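Local coordinates for protein MJ1225 (Methanocaldococcus jannaschii, PDB 3LFZ) that binds adenine nucleotides (AMP, ADP and ATP) through four CBS motifs and probably senses cellular energy state, as the gamma subunit of AMP-activated kinase does, at residues A[55-60]-A[87-92]; A[12-17]-A[37-42]; A[46-51]-A[125-130]. One frame throughout, in Å; residues are numbered along the deposited sequence.

Contact 1: A[55-60]-A[87-92]; sequences MDIVDF and REIMEE. With ATP (adenosine-5'-triphosphate), chain B; AMP (adenosine monophosphate), chain E.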
loop_
_atom_site.group_PDB
_atom_site.type_symbol
_atom_site.label_atom_id
_atom_site.label_comp_id
_atom_site.label_asym_id
_atom_site.label_seq_id
_atom_site.Cartn_x
_atom_site.Cartn_y
_atom_site.Cartn_z
ATOM N N MET A 55 0.223 -4.552 3.231
ATOM C CA MET A 55 0.214 -5.772 2.422
ATOM C C MET A 55 0.713 -6.994 3.192
ATOM O O MET A 55 0.188 -8.089 3.010
ATOM C CB MET A 55 0.998 -5.588 1.124
ATOM C CG MET A 55 0.151 -5.158 -0.064
ATOM S SD MET A 55 -0.945 -6.459 -0.684
ATOM C CE MET A 55 -2.498 -5.978 0.047
ATOM N N ASP A 56 1.707 -6.804 4.055
ATOM C CA ASP A 56 2.171 -7.881 4.933
ATOM C C ASP A 56 1.104 -8.280 5.945
ATOM O O ASP A 56 0.995 -9.453 6.313
ATOM C CB ASP A 56 3.447 -7.470 5.661
ATOM C CG ASP A 56 4.587 -7.193 4.714
ATOM O OD1 ASP A 56 4.914 -8.085 3.904
ATOM O OD2 ASP A 56 5.158 -6.085 4.785
ATOM N N ILE A 57 0.322 -7.302 6.401
ATOM C CA ILE A 57 -0.791 -7.587 7.300
ATOM C C ILE A 57 -1.885 -8.359 6.555
ATOM O O ILE A 57 -2.468 -9.293 7.102
ATOM C CB ILE A 57 -1.367 -6.302 7.965
ATOM C CG1 ILE A 57 -0.277 -5.519 8.720
ATOM C CG2 ILE A 57 -2.551 -6.646 8.881
ATOM C CD1 ILE A 57 0.428 -6.289 9.848
ATOM N N VAL A 58 -2.140 -7.986 5.305
ATOM C CA VAL A 58 -3.141 -8.675 4.485
ATOM C C VAL A 58 -2.733 -10.134 4.175
ATOM O O VAL A 58 -3.593 -11.017 4.053
ATOM C CB VAL A 58 -3.477 -7.858 3.212
ATOM C CG1 VAL A 58 -4.276 -8.679 2.209
ATOM C CG2 VAL A 58 -4.248 -6.590 3.594
ATOM N N ASP A 59 -1.424 -10.367 4.070
ATOM C CA ASP A 59 -0.830 -11.698 3.892
ATOM C C ASP A 59 -1.123 -12.558 5.129
ATOM O O ASP A 59 -1.739 -13.622 5.038
ATOM C CB ASP A 59 0.687 -11.523 3.687
ATOM C CG ASP A 59 1.393 -12.792 3.216
ATOM O OD1 ASP A 59 1.059 -13.897 3.676
ATOM O OD2 ASP A 59 2.324 -12.667 2.389
ATOM N N PHE A 60 -0.669 -12.056 6.274
ATOM C CA PHE A 60 -0.899 -12.597 7.618
ATOM C C PHE A 60 -2.371 -12.919 7.932
ATOM O O PHE A 60 -2.663 -13.935 8.563
ATOM C CB PHE A 60 -0.305 -11.576 8.605
ATOM C CG PHE A 60 -0.607 -11.828 10.060
ATOM C CD1 PHE A 60 0.052 -12.825 10.770
ATOM C CD2 PHE A 60 -1.496 -10.998 10.739
ATOM C CE1 PHE A 60 -0.207 -13.023 12.125
ATOM C CE2 PHE A 60 -1.761 -11.185 12.091
ATOM C CZ PHE A 60 -1.118 -12.197 12.787
ATOM N N ARG A 87 9.080 -9.219 13.632
ATOM C CA ARG A 87 10.128 -9.893 12.864
ATOM C C ARG A 87 9.639 -11.200 12.230
ATOM O O ARG A 87 10.239 -11.683 11.275
ATOM C CB ARG A 87 11.372 -10.140 13.725
ATOM C CG ARG A 87 11.230 -11.275 14.728
ATOM C CD ARG A 87 12.370 -11.281 15.722
ATOM N NE ARG A 87 12.121 -12.228 16.804
ATOM C CZ ARG A 87 12.647 -12.132 18.023
ATOM N NH1 ARG A 87 13.456 -11.123 18.331
ATOM N NH2 ARG A 87 12.358 -13.046 18.940
ATOM N N GLU A 88 8.547 -11.754 12.758
ATOM C CA GLU A 88 7.969 -12.994 12.234
ATOM C C GLU A 88 7.283 -12.808 10.879
ATOM O O GLU A 88 7.160 -13.764 10.111
ATOM C CB GLU A 88 6.985 -13.612 13.236
ATOM C CG GLU A 88 7.635 -14.240 14.476
ATOM C CD GLU A 88 8.360 -15.554 14.194
ATOM O OE1 GLU A 88 8.001 -16.261 13.225
ATOM O OE2 GLU A 88 9.293 -15.883 14.956
ATOM N N ILE A 89 6.837 -11.587 10.590
ATOM C CA ILE A 89 6.123 -11.311 9.340
ATOM C C ILE A 89 6.683 -10.145 8.510
ATOM O O ILE A 89 6.161 -9.846 7.431
ATOM C CB ILE A 89 4.584 -11.110 9.566
ATOM C CG1 ILE A 89 4.298 -9.879 10.438
ATOM C CG2 ILE A 89 3.945 -12.370 10.147
ATOM C CD1 ILE A 89 2.859 -9.357 10.319
ATOM N N MET A 90 7.729 -9.486 9.001
ATOM C CA MET A 90 8.314 -8.374 8.257
ATOM C C MET A 90 9.083 -8.884 7.038
ATOM O O MET A 90 9.524 -10.038 7.006
ATOM C CB MET A 90 9.229 -7.530 9.149
ATOM C CG MET A 90 10.568 -8.174 9.470
ATOM S SD MET A 90 11.538 -7.202 10.628
ATOM C CE MET A 90 13.028 -8.193 10.763
ATOM N N GLU A 91 9.225 -8.024 6.038
ATOM C CA GLU A 91 10.097 -8.312 4.912
ATOM C C GLU A 91 11.520 -7.912 5.267
ATOM O O GLU A 91 11.751 -6.827 5.796
ATOM C CB GLU A 91 9.626 -7.578 3.660
ATOM C CG GLU A 91 8.403 -8.203 3.019
ATOM C CD GLU A 91 8.677 -9.586 2.454
ATOM O OE1 GLU A 91 9.481 -9.687 1.503
ATOM O OE2 GLU A 91 8.088 -10.567 2.960
ATOM N N GLU A 92 12.466 -8.804 4.997
ATOM C CA GLU A 92 13.882 -8.508 5.187
ATOM C C GLU A 92 14.526 -8.337 3.813
ATOM O O GLU A 92 13.826 -8.402 2.802
ATOM C CB GLU A 92 14.547 -9.610 6.005
ATOM C CG GLU A 92 13.840 -9.877 7.331
ATOM C CD GLU A 92 14.546 -10.912 8.177
ATOM O OE1 GLU A 92 13.857 -11.794 8.732
ATOM O OE2 GLU A 92 15.789 -10.847 8.281
HETATM P PG ATP B . 2.611 0.587 -3.490
HETATM O O1G ATP B . 1.393 -0.365 -3.935
HETATM O O2G ATP B . 3.499 0.916 -4.631
HETATM O O3G ATP B . 1.874 1.908 -2.900
HETATM P PB ATP B . 4.589 -1.174 -2.319
HETATM O O1B ATP B . 4.479 -2.079 -3.486
HETATM O O2B ATP B . 5.827 -0.393 -2.115
HETATM O O3B ATP B . 3.310 -0.165 -2.227
HETATM P PA ATP B . 3.103 -2.881 -0.643
HETATM O O1A ATP B . 2.428 -2.244 0.507
HETATM O O2A ATP B . 2.340 -3.181 -1.876
HETATM O O3A ATP B . 4.414 -2.026 -0.970
HETATM O "O5'" ATP B . 3.765 -4.240 -0.087
HETATM C "C5'" ATP B . 4.092 -5.368 -0.917
HETATM C "C4'" ATP B . 5.289 -6.130 -0.323
HETATM O "O4'" ATP B . 6.472 -5.340 -0.619
HETATM C "C3'" ATP B . 5.197 -6.238 1.207
HETATM O "O3'" ATP B . 5.590 -7.553 1.609
HETATM C "C2'" ATP B . 6.192 -5.186 1.700
HETATM O "O2'" ATP B . 6.761 -5.554 2.959
HETATM C "C1'" ATP B . 7.245 -5.217 0.593
HETATM N N9 ATP B . 8.002 -3.942 0.506
HETATM C C8 ATP B . 7.492 -2.707 0.442
HETATM N N7 ATP B . 8.485 -1.818 0.371
HETATM C C5 ATP B . 9.633 -2.489 0.382
HETATM C C6 ATP B . 10.975 -2.121 0.327
HETATM N N6 ATP B . 11.342 -0.844 0.246
HETATM N N1 ATP B . 11.910 -3.085 0.358
HETATM C C2 ATP B . 11.580 -4.369 0.440
HETATM N N3 ATP B . 10.311 -4.749 0.493
HETATM C C4 ATP B . 9.324 -3.837 0.465
HETATM P P AMP E . 6.727 -23.698 15.029
HETATM O O1P AMP E . 7.863 -24.538 14.567
HETATM O O2P AMP E . 7.216 -22.240 15.532
HETATM O O3P AMP E . 5.980 -24.351 16.311
HETATM O "O5'" AMP E . 5.600 -23.422 13.925
HETATM C "C5'" AMP E . 4.603 -24.406 13.631
HETATM C "C4'" AMP E . 3.953 -24.099 12.291
HETATM O "O4'" AMP E . 3.424 -22.755 12.359
HETATM C "C3'" AMP E . 5.039 -24.048 11.220
HETATM O "O3'" AMP E . 5.203 -25.346 10.643
HETATM C "C2'" AMP E . 4.452 -23.085 10.202
HETATM O "O2'" AMP E . 3.542 -23.767 9.334
HETATM C "C1'" AMP E . 3.665 -22.104 11.076
HETATM N N9 AMP E . 4.431 -20.843 11.260
HETATM C C8 AMP E . 5.195 -20.516 12.304
HETATM N N7 AMP E . 5.715 -19.302 12.105
HETATM C C5 AMP E . 5.278 -18.858 10.931
HETATM C C6 AMP E . 5.472 -17.690 10.201
HETATM N N6 AMP E . 6.248 -16.715 10.667
HETATM N N1 AMP E . 4.861 -17.559 9.009
HETATM C C2 AMP E . 4.085 -18.521 8.527
HETATM N N3 AMP E . 3.882 -19.645 9.200
HETATM C C4 AMP E . 4.462 -19.839 10.395
#

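Contact 2: A[12-17]-A[37-42]; sequences KKIVTV and RLPVVN. With ATP (adenosine-5'-triphosphate), chain B.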
loop_
_atom_site.group_PDB
_atom_site.type_symbol
_atom_site.label_atom_id
_atom_site.label_comp_id
_atom_site.label_asym_id
_atom_site.label_seq_id
_atom_site.Cartn_x
_atom_site.Cartn_y
_atom_site.Cartn_z
ATOM N N LYS A 12 9.819 15.348 7.943
ATOM C CA LYS A 12 9.233 14.770 9.127
ATOM C C LYS A 12 10.155 13.630 9.524
ATOM O O LYS A 12 10.899 13.090 8.692
ATOM C CB LYS A 12 7.834 14.240 8.781
ATOM C CG LYS A 12 6.920 13.976 9.973
ATOM C CD LYS A 12 6.879 12.505 10.348
ATOM C CE LYS A 12 6.131 12.283 11.653
ATOM N NZ LYS A 12 4.636 12.144 11.398
ATOM N N LYS A 13 10.126 13.274 10.798
ATOM C CA LYS A 13 10.863 12.114 11.244
ATOM C C LYS A 13 10.058 10.876 10.894
ATOM O O LYS A 13 8.825 10.895 10.916
ATOM C CB LYS A 13 11.173 12.214 12.736
ATOM C CG LYS A 13 12.543 12.851 13.046
ATOM C CD LYS A 13 13.076 13.774 11.925
ATOM C CE LYS A 13 12.562 15.208 12.031
ATOM N NZ LYS A 13 12.975 16.013 10.835
ATOM N N ILE A 14 10.760 9.807 10.539
ATOM C CA ILE A 14 10.091 8.617 10.041
ATOM C C ILE A 14 9.622 7.754 11.205
ATOM O O ILE A 14 10.388 7.474 12.131
ATOM C CB ILE A 14 11.003 7.816 9.069
ATOM C CG1 ILE A 14 11.545 8.720 7.945
ATOM C CG2 ILE A 14 10.274 6.589 8.502
ATOM C CD1 ILE A 14 10.481 9.475 7.128
ATOM N N VAL A 15 8.354 7.356 11.157
ATOM C CA VAL A 15 7.792 6.453 12.152
ATOM C C VAL A 15 8.321 5.037 11.914
ATOM O O VAL A 15 8.232 4.508 10.801
ATOM C CB VAL A 15 6.244 6.476 12.142
ATOM C CG1 VAL A 15 5.686 5.459 13.117
ATOM C CG2 VAL A 15 5.728 7.866 12.491
ATOM N N THR A 16 8.889 4.444 12.961
ATOM C CA THR A 16 9.436 3.091 12.887
ATOM C C THR A 16 8.954 2.193 14.019
ATOM O O THR A 16 8.409 2.662 15.026
ATOM C CB THR A 16 10.986 3.085 12.928
ATOM O OG1 THR A 16 11.439 3.639 14.170
ATOM C CG2 THR A 16 11.574 3.872 11.771
ATOM N N VAL A 17 9.167 0.893 13.832
ATOM C CA VAL A 17 9.062 -0.092 14.908
ATOM C C VAL A 17 10.345 -0.935 14.986
ATOM O O VAL A 17 11.257 -0.776 14.166
ATOM C CB VAL A 17 7.812 -1.008 14.758
ATOM C CG1 VAL A 17 6.527 -0.210 14.956
ATOM C CG2 VAL A 17 7.808 -1.728 13.407
ATOM N N ARG A 37 3.265 2.173 5.810
ATOM C CA ARG A 37 4.591 1.578 5.569
ATOM C C ARG A 37 5.575 1.902 6.700
ATOM O O ARG A 37 5.938 3.063 6.904
ATOM C CB ARG A 37 5.144 2.052 4.221
ATOM C CG ARG A 37 6.465 1.411 3.805
ATOM C CD ARG A 37 7.126 2.181 2.660
ATOM N NE ARG A 37 6.182 2.487 1.587
ATOM C CZ ARG A 37 5.986 1.733 0.507
ATOM N NH1 ARG A 37 6.677 0.612 0.332
ATOM N NH2 ARG A 37 5.098 2.107 -0.403
ATOM N N LEU A 38 6.005 0.866 7.422
ATOM C CA LEU A 38 6.866 1.030 8.601
ATOM C C LEU A 38 8.202 0.292 8.487
ATOM O O LEU A 38 8.229 -0.943 8.473
ATOM C CB LEU A 38 6.152 0.558 9.873
ATOM C CG LEU A 38 4.831 1.184 10.330
ATOM C CD1 LEU A 38 4.320 0.444 11.560
ATOM C CD2 LEU A 38 4.981 2.667 10.628
ATOM N N PRO A 39 9.313 1.050 8.415
ATOM C CA PRO A 39 10.656 0.482 8.502
ATOM C C PRO A 39 10.873 -0.162 9.864
ATOM O O PRO A 39 10.479 0.402 10.890
ATOM C CB PRO A 39 11.571 1.704 8.360
ATOM C CG PRO A 39 10.732 2.747 7.709
ATOM C CD PRO A 39 9.346 2.508 8.201
ATOM N N VAL A 40 11.464 -1.351 9.864
ATOM C CA VAL A 40 11.830 -2.013 11.100
ATOM C C VAL A 40 13.321 -1.783 11.310
ATOM O O VAL A 40 14.143 -2.088 10.437
ATOM C CB VAL A 40 11.483 -3.520 11.088
ATOM C CG1 VAL A 40 11.723 -4.130 12.461
ATOM C CG2 VAL A 40 10.031 -3.735 10.669
ATOM N N VAL A 41 13.651 -1.211 12.463
ATOM C CA VAL A 41 15.029 -0.865 12.801
ATOM C C VAL A 41 15.441 -1.421 14.164
ATOM O O VAL A 41 14.590 -1.755 14.993
ATOM C CB VAL A 41 15.260 0.678 12.793
ATOM C CG1 VAL A 41 14.986 1.273 11.415
ATOM C CG2 VAL A 41 14.424 1.378 13.876
ATOM N N ASN A 42 16.751 -1.512 14.385
ATOM C CA ASN A 42 17.295 -1.784 15.715
ATOM C C ASN A 42 17.149 -0.564 16.616
ATOM O O ASN A 42 17.179 0.576 16.143
ATOM C CB ASN A 42 18.768 -2.180 15.639
ATOM C CG ASN A 42 19.025 -3.309 14.666
ATOM O OD1 ASN A 42 19.927 -3.222 13.833
ATOM N ND2 ASN A 42 18.240 -4.376 14.767
HETATM P PG ATP B . 2.611 0.587 -3.490
HETATM O O1G ATP B . 1.393 -0.365 -3.935
HETATM O O2G ATP B . 3.499 0.916 -4.631
HETATM O O3G ATP B . 1.874 1.908 -2.900
HETATM P PB ATP B . 4.589 -1.174 -2.319
HETATM O O1B ATP B . 4.479 -2.079 -3.486
HETATM O O2B ATP B . 5.827 -0.393 -2.115
HETATM O O3B ATP B . 3.310 -0.165 -2.227
HETATM P PA ATP B . 3.103 -2.881 -0.643
HETATM O O1A ATP B . 2.428 -2.244 0.507
HETATM O O2A ATP B . 2.340 -3.181 -1.876
HETATM O O3A ATP B . 4.414 -2.026 -0.970
HETATM O "O5'" ATP B . 3.765 -4.240 -0.087
HETATM C "C5'" ATP B . 4.092 -5.368 -0.917
HETATM C "C4'" ATP B . 5.289 -6.130 -0.323
HETATM O "O4'" ATP B . 6.472 -5.340 -0.619
HETATM C "C3'" ATP B . 5.197 -6.238 1.207
HETATM O "O3'" ATP B . 5.590 -7.553 1.609
HETATM C "C2'" ATP B . 6.192 -5.186 1.700
HETATM O "O2'" ATP B . 6.761 -5.554 2.959
HETATM C "C1'" ATP B . 7.245 -5.217 0.593
HETATM N N9 ATP B . 8.002 -3.942 0.506
HETATM C C8 ATP B . 7.492 -2.707 0.442
HETATM N N7 ATP B . 8.485 -1.818 0.371
HETATM C C5 ATP B . 9.633 -2.489 0.382
HETATM C C6 ATP B . 10.975 -2.121 0.327
HETATM N N6 ATP B . 11.342 -0.844 0.246
HETATM N N1 ATP B . 11.910 -3.085 0.358
HETATM C C2 ATP B . 11.580 -4.369 0.440
HETATM N N3 ATP B . 10.311 -4.749 0.493
HETATM C C4 ATP B . 9.324 -3.837 0.465
#

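Contact 3: A[46-51]-A[125-130]; sequences NKVVGI and NQLISL. With ATP (adenosine-5'-triphosphate), chain B.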
loop_
_atom_site.group_PDB
_atom_site.type_symbol
_atom_site.label_atom_id
_atom_site.label_comp_id
_atom_site.label_asym_id
_atom_site.label_seq_id
_atom_site.Cartn_x
_atom_site.Cartn_y
_atom_site.Cartn_z
ATOM N N ASN A 46 19.910 1.829 14.963
ATOM C CA ASN A 46 18.984 2.423 13.991
ATOM C C ASN A 46 19.155 1.886 12.566
ATOM O O ASN A 46 18.727 2.517 11.594
ATOM C CB ASN A 46 19.067 3.957 14.024
ATOM C CG ASN A 46 17.710 4.621 13.898
ATOM O OD1 ASN A 46 16.729 4.178 14.500
ATOM N ND2 ASN A 46 17.649 5.703 13.129
ATOM N N LYS A 47 19.772 0.711 12.452
ATOM C CA LYS A 47 19.945 0.054 11.163
ATOM C C LYS A 47 18.629 -0.547 10.701
ATOM O O LYS A 47 17.935 -1.216 11.473
ATOM C CB LYS A 47 21.028 -1.026 11.238
ATOM C CG LYS A 47 22.438 -0.468 11.318
ATOM C CD LYS A 47 23.467 -1.561 11.528
ATOM C CE LYS A 47 24.840 -0.956 11.771
ATOM N NZ LYS A 47 25.885 -1.996 11.971
ATOM N N VAL A 48 18.287 -0.286 9.442
ATOM C CA VAL A 48 17.110 -0.877 8.817
ATOM C C VAL A 48 17.340 -2.378 8.683
ATOM O O VAL A 48 18.256 -2.819 7.986
ATOM C CB VAL A 48 16.815 -0.254 7.428
ATOM C CG1 VAL A 48 15.644 -0.962 6.749
ATOM C CG2 VAL A 48 16.529 1.235 7.558
ATOM N N VAL A 49 16.522 -3.155 9.384
ATOM C CA VAL A 49 16.625 -4.611 9.338
ATOM C C VAL A 49 15.383 -5.231 8.710
ATOM O O VAL A 49 15.355 -6.429 8.429
ATOM C CB VAL A 49 16.889 -5.241 10.741
ATOM C CG1 VAL A 49 18.193 -4.716 11.337
ATOM C CG2 VAL A 49 15.713 -5.000 11.689
ATOM N N GLY A 50 14.358 -4.411 8.497
ATOM C CA GLY A 50 13.107 -4.890 7.930
ATOM C C GLY A 50 12.159 -3.778 7.535
ATOM O O GLY A 50 12.445 -2.596 7.737
ATOM N N ILE A 51 11.037 -4.173 6.945
ATOM C CA ILE A 51 9.956 -3.258 6.598
ATOM C C ILE A 51 8.642 -4.033 6.684
ATOM O O ILE A 51 8.594 -5.227 6.380
ATOM C CB ILE A 51 10.168 -2.600 5.192
ATOM C CG1 ILE A 51 9.187 -1.444 4.965
ATOM C CG2 ILE A 51 10.114 -3.642 4.058
ATOM C CD1 ILE A 51 9.697 -0.386 3.982
ATOM N N ASN A 125 24.004 1.780 6.922
ATOM C CA ASN A 125 22.638 1.293 6.710
ATOM C C ASN A 125 21.687 1.746 7.823
ATOM O O ASN A 125 20.629 1.150 8.042
ATOM C CB ASN A 125 22.624 -0.236 6.526
ATOM C CG ASN A 125 21.277 -0.764 6.062
ATOM O OD1 ASN A 125 20.830 -0.479 4.947
ATOM N ND2 ASN A 125 20.626 -1.549 6.916
ATOM N N GLN A 126 22.078 2.809 8.523
ATOM C CA GLN A 126 21.229 3.441 9.526
ATOM C C GLN A 126 20.181 4.274 8.814
ATOM O O GLN A 126 20.466 4.881 7.778
ATOM C CB GLN A 126 22.041 4.360 10.436
ATOM C CG GLN A 126 23.183 3.708 11.187
ATOM C CD GLN A 126 23.960 4.717 12.008
ATOM O OE1 GLN A 126 24.584 5.632 11.465
ATOM N NE2 GLN A 126 23.917 4.562 13.327
ATOM N N LEU A 127 18.978 4.325 9.379
ATOM C CA LEU A 127 17.877 5.057 8.760
ATOM C C LEU A 127 18.061 6.575 8.833
ATOM O O LEU A 127 18.242 7.146 9.910
ATOM C CB LEU A 127 16.530 4.648 9.365
ATOM C CG LEU A 127 15.293 5.279 8.715
ATOM C CD1 LEU A 127 14.959 4.626 7.375
ATOM C CD2 LEU A 127 14.107 5.204 9.653
ATOM N N ILE A 128 18.009 7.207 7.662
ATOM C CA ILE A 128 18.142 8.653 7.525
ATOM C C ILE A 128 16.764 9.258 7.271
ATOM O O ILE A 128 16.337 10.172 7.980
ATOM C CB ILE A 128 19.107 9.021 6.355
ATOM C CG1 ILE A 128 20.537 8.516 6.625
ATOM C CG2 ILE A 128 19.080 10.522 6.052
ATOM C CD1 ILE A 128 21.245 9.142 7.830
ATOM N N SER A 129 16.079 8.725 6.258
ATOM C CA SER A 129 14.768 9.206 5.831
ATOM C C SER A 129 14.041 8.129 5.011
ATOM O O SER A 129 14.428 6.959 5.034
ATOM C CB SER A 129 14.924 10.486 5.006
ATOM O OG SER A 129 13.671 11.109 4.808
ATOM N N LEU A 130 12.986 8.530 4.303
ATOM C CA LEU A 130 12.258 7.649 3.382
ATOM C C LEU A 130 11.657 8.458 2.232
ATOM O O LEU A 130 11.248 9.603 2.425
ATOM C CB LEU A 130 11.164 6.869 4.127
ATOM C CG LEU A 130 10.388 5.795 3.360
ATOM C CD1 LEU A 130 10.334 4.496 4.141
ATOM C CD2 LEU A 130 8.999 6.277 3.000
HETATM P PG ATP B . 2.611 0.587 -3.490
HETATM O O1G ATP B . 1.393 -0.365 -3.935
HETATM O O2G ATP B . 3.499 0.916 -4.631
HETATM O O3G ATP B . 1.874 1.908 -2.900
HETATM P PB ATP B . 4.589 -1.174 -2.319
HETATM O O1B ATP B . 4.479 -2.079 -3.486
HETATM O O2B ATP B . 5.827 -0.393 -2.115
HETATM O O3B ATP B . 3.310 -0.165 -2.227
HETATM P PA ATP B . 3.103 -2.881 -0.643
HETATM O O1A ATP B . 2.428 -2.244 0.507
HETATM O O2A ATP B . 2.340 -3.181 -1.876
HETATM O O3A ATP B . 4.414 -2.026 -0.970
HETATM O "O5'" ATP B . 3.765 -4.240 -0.087
HETATM C "C5'" ATP B . 4.092 -5.368 -0.917
HETATM C "C4'" ATP B . 5.289 -6.130 -0.323
HETATM O "O4'" ATP B . 6.472 -5.340 -0.619
HETATM C "C3'" ATP B . 5.197 -6.238 1.207
HETATM O "O3'" ATP B . 5.590 -7.553 1.609
HETATM C "C2'" ATP B . 6.192 -5.186 1.700
HETATM O "O2'" ATP B . 6.761 -5.554 2.959
HETATM C "C1'" ATP B . 7.245 -5.217 0.593
HETATM N N9 ATP B . 8.002 -3.942 0.506
HETATM C C8 ATP B . 7.492 -2.707 0.442
HETATM N N7 ATP B . 8.485 -1.818 0.371
HETATM C C5 ATP B . 9.633 -2.489 0.382
HETATM C C6 ATP B . 10.975 -2.121 0.327
HETATM N N6 ATP B . 11.342 -0.844 0.246
HETATM N N1 ATP B . 11.910 -3.085 0.358
HETATM C C2 ATP B . 11.580 -4.369 0.440
HETATM N N3 ATP B . 10.311 -4.749 0.493
HETATM C C4 ATP B . 9.324 -3.837 0.465
#

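Contact 1: A[55-60]-A[87-92]
Asp56 and Glu91 meet beside the ribose of ATP, where Asp56 OD1 lies 3.6 Å from Glu91 CG. The polar part of the contact is built round that sugar. Both carboxylate oxygens of Asp56 accept from it in very short bonds: ATP O3' gives to Asp56 OD1 and ATP O2' to Asp56 OD2, each modelled at 2.5 Å, a length that is doubtful in detail. Thr53 N also donates to Asp56 OD2, and these partners together would restrain the rotation of the carboxylate. The geometry is consistent with the ribose-binding aspartate near the start of the second helix in nucleotide-binding CBS motifs. Glu91 CG, set beside the backbone N by chi1 (-75°), lies against the same two hydroxyls, and a bend at chi2 then turns the carboxylate toward Asp56, with Glu91 OE2 4.1 Å from Asp56 OD1. Two carboxylates so close would be expected to repel, but Lys66 forms salt bridges with both and also donates to the carbonyl of Ile89.

The apolar part centres on Ile89, whose two branches go to different partners. Its CD1 meets Ile57 CD1 at 3.9 Å, while Ile89 CG2 approaches Phe60 CD1 obliquely at 4.0 Å. CG1 of Ile89 stands between its backbone N and carbonyl carbon (chi1 64°), which turns the CG1-CD1 branch toward Ile57 and CG2 toward Phe60.

A second nucleotide is gripped next door. AMP N6 donates to Glu88 O and to Glu88 OE1, so a backbone and a side-chain oxygen of one residue read the adenine amino group.

Helix 54-63 is thus wedged between elements: Met55 and Val58 pack on helices 167-177 and 196-203, Phe60 and Ile89 share Leu69 of helix 68-73, and Glu91 is hydrogen-bonded through its backbone to Ile51 of strand 48-53.

Contact 2: A[12-17]-A[37-42]
The carbonyl oxygen of Val17 is gripped twice by strand 37-41: Val41 N donates to it at 3.0 Å in a nearly straight bond (168° at the hydrogen), and Val40 CA adds a CA-H...O contact. On the other side of Val40, Val17 N returns a bond of 3.3 Å to Pro39 O. Bonds from one residue to the two neighbours of its partner are the signature of a parallel bridge. Here it is single, consistent with touching parts that run 72° apart, and it is the join expected between the extended segment that occupies the place of the first strand of a CBS motif and the strand after its first helix.

Side chains fill in around the bridge. CG1 of Val15 lies alongside Leu38 CD2, the two side chains pointing the same way, at 3.8 Å. Val17 divides its branches, CG1 meeting Leu38 CD1 and CG2 meeting Val40 CG2. At the CG end of the Pro39 ring, Ile14 CG2 lies 3.9 Å from Pro39 CG, the side chains crossing at about a right angle, and Thr16 crosses the same residue in the same manner. Leu38 and Val15 carry this packing on to helix 23-33.

The polar end of the strand belongs to ATP. With CG anti to its backbone N (chi1 -175°) and a bend at chi3, Arg37 presents its guanidinium edge to the beta phosphate: NH1 donates to ATP O2B at 2.8 Å, and NH2 to the same oxygen at 3.1 Å. A leucine here would probably leave ATP O2B without the two guanidinium donors and take one positive charge away from the beta phosphate.

The chemistry implies a division of labour in which greasy branches and backbone bonds fix the strand, while the one charged side chain at its start is spent on the nucleotide.

Contact 3: A[46-51]-A[125-130]
Two tandem CBS motifs, paired here in the manner of a Bateman module, join at a single antiparallel bridge between the turns that lead into strands 48-53 and 127-132. Lys47 and Gln126 form a non-hydrogen-bonded pair, their CA atoms 4.0 Å apart. The bonds come from the flanking residues: Leu127 N donates to Asn46 O at 2.9 Å, and Val48 N to Asn125 O at 3.1 Å. CA-H...O contacts run to the same two carbonyls, from Gln126 CA and Lys47 CA respectively.

The two sides are nearly equivalent, as in a pseudo-twofold pairing. Asn46 and Asn125 both adopt the left-handed backbone conformation (phi near 70°), and each strand carries a classic beta bulge further on, Val49 and Gly50 facing Val40, Ile128 and Ser129 facing Ile120. Next to the bridge Val48 CG2 meets Leu127 CD1 at 3.7 Å; the two side chains cross obliquely and also pack on strand 117-121, Val48 on Val121 and Leu127 on Pro119. Ile51, farther along, lies against the adenine of ATP.

The equivalence fails in the side chains of the asparagines. CG of Asn125 is anti to its backbone N (chi1 -170°), from where ND2 reaches Val48 O in a weak, bent bond of 2.9 Å.

How the contacts relate
Contacts 1 and 2 are buried, whereas contact 3 lies nearer the surface. Contacts 2 and 3 both involve the two-stranded sheet, contact 2 through strand 37-41 and contact 3 through the entry to strand 48-53. Contacts 1 and 3 both tie the first CBS motif to the second, one by helix and loop, the other by strand entrances; strand 48-53 runs into helix 54-63, so they share that corner. Their chemistry follows their place. Contact 3 relies chiefly on backbone bonds, contact 2 combines two backbone bonds with the most varied apolar packing, and contact 1, with no hydrogen bond between its segments, gathers carboxylates round the ribose. All three touch one ATP, chiefly at its ribose (contact 1), its beta phosphate (contact 2) and its adenine (contact 3).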